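Local atomic coordinates of aluminum resistance protein (Clostridium novyi, PDB entry 3I16), a protein that probably acts as a pyridoxal-5'-phosphate-dependent carbon-sulfur lyase of the methionine gamma-lyase family, with a proposed part in resistance to aluminum. Residues B[118-123]-B[179-184]; B[217-222]-B[236-241]. All blocks are in the same frame, centred on the assembly; numbering follows the deposited sequence.

Interaction 1. Residues B[118-123]-B[179-184]; sequences MLSVCG and LVHIQR. With PLP (pyridoxal-5'-phosphate), chain J.
M118, a selenomethionine, lies alongside H181 and lays its methyl CE against the imidazole's root, with CE 3.6 Å from H181 CB. The two belong to adjacent parallel strands in the seven-stranded mixed sheet of the PLP-dependent aminotransferase fold. A bend at chi3 (-71°) turns the flexible M118 chain back toward its neighbour, a shape that suits this long, unbranched residue. On the same face S120 OG reaches the edge of the H181 ring and shares a hydrogen bond of 2.9 Å with ND1, which restrains the ring's rotation; serine's short side chain, paired with H181, can reach that edge without crowding it. The backbones are laced by L119 N to L179 O, H181 N to L119 O and V121 N to H181 O, the last nearly straight at 165°. The face carrying L119 and V180 is apolar and covered by helices 164-173 and 196-209. Here beta-branched residues fill the space: V121 CG1 meets V180 CG1 at 3.5 Å, and V121 CG2 packs on I182 CG1. Beyond V121 the chains part, and a water links the separated backbones, accepting from C122 N and Q183 N while donating to H181 O. The Q183 amide is held at both ends, OE1 accepting from Y126 N and NE2 giving to S185 O, with Q183 CD 3.7 Å from the cofactor methyl, C2A.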
# COMPACT_ATOMS: atom_id res chain seq x y z
N MSE B 118 6.92 -6.62 40.12
CA MSE B 118 5.82 -7.26 39.41
C MSE B 118 5.77 -8.69 39.91
O MSE B 118 6.80 -9.27 40.29
CB MSE B 118 5.98 -7.22 37.88
CG MSE B 118 7.12 -8.08 37.34
SE MSE B 118 7.16 -8.14 35.40
CE MSE B 118 5.62 -9.18 35.08
N LEU B 119 4.56 -9.27 39.87
CA LEU B 119 4.33 -10.63 40.32
C LEU B 119 3.57 -11.44 39.27
O LEU B 119 2.40 -11.17 38.99
CB LEU B 119 3.52 -10.63 41.63
CG LEU B 119 3.18 -12.01 42.22
CD1 LEU B 119 4.45 -12.79 42.64
CD2 LEU B 119 2.19 -11.88 43.40
N SER B 120 4.23 -12.44 38.70
CA SER B 120 3.60 -13.36 37.76
C SER B 120 2.97 -14.47 38.55
O SER B 120 3.65 -15.15 39.31
CB SER B 120 4.61 -13.92 36.77
OG SER B 120 4.96 -12.89 35.89
N VAL B 121 1.67 -14.66 38.36
CA VAL B 121 0.89 -15.61 39.15
C VAL B 121 0.55 -16.93 38.45
O VAL B 121 -0.04 -17.83 39.07
CB VAL B 121 -0.37 -14.92 39.74
CG1 VAL B 121 0.08 -13.76 40.66
CG2 VAL B 121 -1.31 -14.42 38.65
N CYS B 122 0.95 -17.08 37.18
CA CYS B 122 0.72 -18.32 36.43
C CYS B 122 2.01 -19.07 36.19
O CYS B 122 2.19 -19.73 35.16
CB CYS B 122 0.03 -18.03 35.10
SG CYS B 122 -1.58 -17.20 35.38
N GLY B 123 2.92 -19.00 37.15
CA GLY B 123 4.21 -19.62 37.00
C GLY B 123 5.09 -18.77 36.08
O GLY B 123 4.79 -17.59 35.81
N LEU B 179 2.05 -4.49 40.43
CA LEU B 179 1.45 -5.07 39.24
C LEU B 179 1.47 -6.58 39.31
O LEU B 179 2.47 -7.15 39.72
CB LEU B 179 2.20 -4.59 38.00
CG LEU B 179 1.73 -5.08 36.62
CD1 LEU B 179 1.98 -3.99 35.59
CD2 LEU B 179 2.39 -6.38 36.26
N VAL B 180 0.34 -7.20 38.95
CA VAL B 180 0.23 -8.66 38.88
C VAL B 180 0.02 -9.01 37.40
O VAL B 180 -0.85 -8.42 36.73
CB VAL B 180 -0.89 -9.24 39.79
CG1 VAL B 180 -1.25 -10.72 39.44
CG2 VAL B 180 -0.48 -9.17 41.26
N HIS B 181 0.87 -9.90 36.90
CA HIS B 181 0.83 -10.38 35.54
C HIS B 181 0.20 -11.78 35.51
O HIS B 181 0.65 -12.69 36.20
CB HIS B 181 2.23 -10.38 34.95
CG HIS B 181 2.39 -11.28 33.76
ND1 HIS B 181 3.00 -12.52 33.84
CD2 HIS B 181 2.00 -11.14 32.47
CE1 HIS B 181 2.97 -13.10 32.66
NE2 HIS B 181 2.40 -12.27 31.81
N ILE B 182 -0.83 -11.91 34.68
CA ILE B 182 -1.58 -13.14 34.51
C ILE B 182 -1.55 -13.59 33.05
O ILE B 182 -1.99 -12.87 32.17
CB ILE B 182 -3.05 -12.86 34.84
CG1 ILE B 182 -3.22 -12.34 36.27
CG2 ILE B 182 -3.88 -14.08 34.60
CD1 ILE B 182 -4.54 -11.56 36.43
N GLN B 183 -1.04 -14.78 32.79
CA GLN B 183 -1.00 -15.29 31.43
C GLN B 183 -2.20 -16.18 31.19
O GLN B 183 -2.37 -17.17 31.88
CB GLN B 183 0.28 -16.08 31.22
CG GLN B 183 0.52 -16.49 29.78
CD GLN B 183 1.89 -17.10 29.64
OE1 GLN B 183 2.92 -16.43 29.86
NE2 GLN B 183 1.92 -18.39 29.29
N ARG B 184 -3.04 -15.83 30.21
CA ARG B 184 -4.24 -16.61 29.92
C ARG B 184 -3.91 -17.95 29.25
O ARG B 184 -4.34 -19.01 29.73
CB ARG B 184 -5.18 -15.79 29.04
CG ARG B 184 -6.47 -16.48 28.74
CD ARG B 184 -7.41 -15.57 28.05
NE ARG B 184 -8.69 -16.22 27.77
CZ ARG B 184 -9.72 -15.59 27.22
NH1 ARG B 184 -9.65 -14.30 26.91
NH2 ARG B 184 -10.84 -16.25 26.98
N1 PLP J . 2.06 -14.64 25.33
C2 PLP J . 1.56 -15.86 24.99
C2A PLP J . 0.98 -16.75 26.05
C3 PLP J . 1.59 -16.24 23.65
O3 PLP J . 1.07 -17.46 23.30
C4 PLP J . 2.14 -15.39 22.68
C5 PLP J . 2.65 -14.15 23.04
C6 PLP J . 2.59 -13.79 24.37
C5A PLP J . 3.23 -13.16 22.06
O4P PLP J . 4.08 -13.76 21.13
P PLP J . 4.69 -13.03 19.80
O1P PLP J . 3.65 -12.32 18.94
O2P PLP J . 5.20 -14.21 19.01
O3P PLP J . 5.76 -12.04 20.23
O HOH W 1 1.19 -15.25 35.02

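Interaction 2. Residues B[217-222]-B[236-241]; sequences VDNCYG and DLIAGS. With PLP (pyridoxal-5'-phosphate), chain J.
V217 pairs with I238 across a parallel bridge in the large sheet of this PLP-dependent aminotransferase fold, where the strand ends carry the cofactor site. Backbone hydrogen bonds come first: V217 N gives to L237 O, A239 N to V217 O, and N219 N to A239 O at 2.9 Å. The third bond extends the pairing past the end of strand 214-218, so the loop leaves the sheet still tied to its neighbour.

Apolar packing is modest. V217 CB rests on I238 CG2 at 3.8 Å, the branched residues giving bulk close to the backbone, while the small A239 on the other face lies against L104 of helix 100-111. The I238 and N219 side chains lie side by side, bringing I238 CD1 near N219 ND2; the N219 amide is held by R184, E229 and Y256, partners that use both its oxygen and its nitrogen. At G240, which has no side chain, C220 SG comes to 3.8 Å from CA.

Contacts with the cofactor form the third group. D218 extends its carboxylate with CG opposite the backbone N (chi1 171°), and OD2 accepts a hydrogen bond from the pyridine N1 of PLP. As in other enzymes of this fold, this would favour a protonated N1 and make the pyridine ring a better electron sink. The second oxygen, OD1, accepts from C220 N at 3.2 Å in an Asx turn, so both carboxylate oxygens are engaged and the group's rotation is restrained. A type II turn from N219 to G222, closed by G222 N to N219 O, then carries Y221 round to the cofactor. The remaining contacts are packing: the edge of the Y221 ring meets the phenolic oxygen, with Y221 CE2 3.1 Å from PLP O3, and C220 SG sits 3.6 Å from PLP C5.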
# COMPACT_ATOMS: atom_id res chain seq x y z
N VAL B 217 -3.34 -8.71 32.09
CA VAL B 217 -3.49 -10.02 31.46
C VAL B 217 -2.96 -10.05 30.04
O VAL B 217 -3.28 -9.19 29.21
CB VAL B 217 -4.97 -10.47 31.39
CG1 VAL B 217 -5.06 -11.89 30.79
CG2 VAL B 217 -5.61 -10.42 32.78
N ASP B 218 -2.11 -11.04 29.80
CA ASP B 218 -1.60 -11.41 28.47
C ASP B 218 -2.75 -12.21 27.91
O ASP B 218 -2.96 -13.36 28.31
CB ASP B 218 -0.35 -12.29 28.64
CG ASP B 218 0.14 -12.92 27.35
OD1 ASP B 218 -0.53 -12.84 26.29
OD2 ASP B 218 1.25 -13.49 27.40
N ASN B 219 -3.47 -11.61 26.98
CA ASN B 219 -4.68 -12.18 26.42
C ASN B 219 -4.48 -12.95 25.10
O ASN B 219 -5.46 -13.45 24.53
CB ASN B 219 -5.71 -11.05 26.20
CG ASN B 219 -7.15 -11.55 26.23
OD1 ASN B 219 -7.47 -12.43 27.04
ND2 ASN B 219 -8.02 -11.01 25.38
N CYS B 220 -3.25 -13.02 24.60
CA CYS B 220 -2.97 -13.73 23.35
C CYS B 220 -3.65 -15.09 23.26
O CYS B 220 -3.52 -15.90 24.19
CB CYS B 220 -1.49 -13.97 23.19
SG CYS B 220 -0.56 -12.51 22.74
N TYR B 221 -4.34 -15.32 22.14
CA TYR B 221 -5.05 -16.57 21.82
C TYR B 221 -6.40 -16.78 22.48
O TYR B 221 -7.13 -17.70 22.11
CB TYR B 221 -4.21 -17.81 22.08
CG TYR B 221 -3.01 -17.97 21.17
CD1 TYR B 221 -3.18 -18.15 19.79
CD2 TYR B 221 -1.74 -18.05 21.68
CE1 TYR B 221 -2.11 -18.33 18.98
CE2 TYR B 221 -0.67 -18.26 20.87
CZ TYR B 221 -0.85 -18.40 19.53
OH TYR B 221 0.24 -18.58 18.75
N GLY B 222 -6.78 -15.91 23.41
CA GLY B 222 -8.04 -16.04 24.13
C GLY B 222 -9.17 -15.18 23.63
O GLY B 222 -10.30 -15.34 24.09
N ASP B 236 -7.20 -4.54 34.63
CA ASP B 236 -6.94 -3.13 34.39
C ASP B 236 -6.36 -2.92 33.01
O ASP B 236 -6.46 -1.83 32.43
CB ASP B 236 -5.94 -2.60 35.44
CG ASP B 236 -6.49 -2.68 36.85
OD1 ASP B 236 -7.39 -1.91 37.18
OD2 ASP B 236 -6.02 -3.52 37.64
N LEU B 237 -5.72 -3.95 32.48
CA LEU B 237 -5.03 -3.84 31.20
C LEU B 237 -4.81 -5.23 30.65
O LEU B 237 -4.50 -6.16 31.40
CB LEU B 237 -3.68 -3.14 31.40
CG LEU B 237 -2.77 -2.85 30.20
CD1 LEU B 237 -3.38 -1.84 29.25
CD2 LEU B 237 -1.38 -2.33 30.66
N ILE B 238 -4.96 -5.35 29.33
CA ILE B 238 -4.72 -6.59 28.63
C ILE B 238 -3.95 -6.23 27.40
O ILE B 238 -3.99 -5.08 26.97
CB ILE B 238 -6.02 -7.34 28.20
CG1 ILE B 238 -6.88 -6.51 27.23
CG2 ILE B 238 -6.83 -7.75 29.42
CD1 ILE B 238 -8.09 -7.29 26.69
N ALA B 239 -3.24 -7.21 26.83
CA ALA B 239 -2.48 -7.00 25.62
C ALA B 239 -2.52 -8.23 24.77
O ALA B 239 -2.67 -9.35 25.32
CB ALA B 239 -1.02 -6.65 25.95
N GLY B 240 -2.35 -8.04 23.47
CA GLY B 240 -2.27 -9.13 22.51
C GLY B 240 -1.72 -8.75 21.14
O GLY B 240 -1.44 -7.58 20.86
N SER B 241 -1.57 -9.76 20.30
CA SER B 241 -1.04 -9.64 18.93
C SER B 241 -2.14 -9.62 17.86
O SER B 241 -3.07 -10.42 17.89
CB SER B 241 -0.10 -10.81 18.63
OG SER B 241 0.24 -10.88 17.25
N1 PLP J . 2.06 -14.64 25.33
C2 PLP J . 1.56 -15.86 24.99
C2A PLP J . 0.98 -16.75 26.05
C3 PLP J . 1.59 -16.24 23.65
O3 PLP J . 1.07 -17.46 23.30
C4 PLP J . 2.14 -15.39 22.68
C5 PLP J . 2.65 -14.15 23.04
C6 PLP J . 2.59 -13.79 24.37
C5A PLP J . 3.23 -13.16 22.06
O4P PLP J . 4.08 -13.76 21.13
P PLP J . 4.69 -13.03 19.80
O1P PLP J . 3.65 -12.32 18.94
O2P PLP J . 5.20 -14.21 19.01
O3P PLP J . 5.76 -12.04 20.23

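In the fold
Both contacts are buried parallel pairings in one sheet, and strands 177-183 and 214-218 are neighbours within it, so interactions 1 and 2 tile four successive strands. They are joined directly: I182 O lies 3.0 Å from D218 N, a probable hydrogen bond that continues the sheet from one pairing to the next. Interaction 1 buries the larger surface and is more nearly pure framework, largely apolar under its helices and reaching PLP through one residue at its end. Interaction 2 lies nearer the chain's centre and spends less surface on packing; its chemistry turns polar where the strand gives way to a loop that supplies three residues of the cofactor pocket.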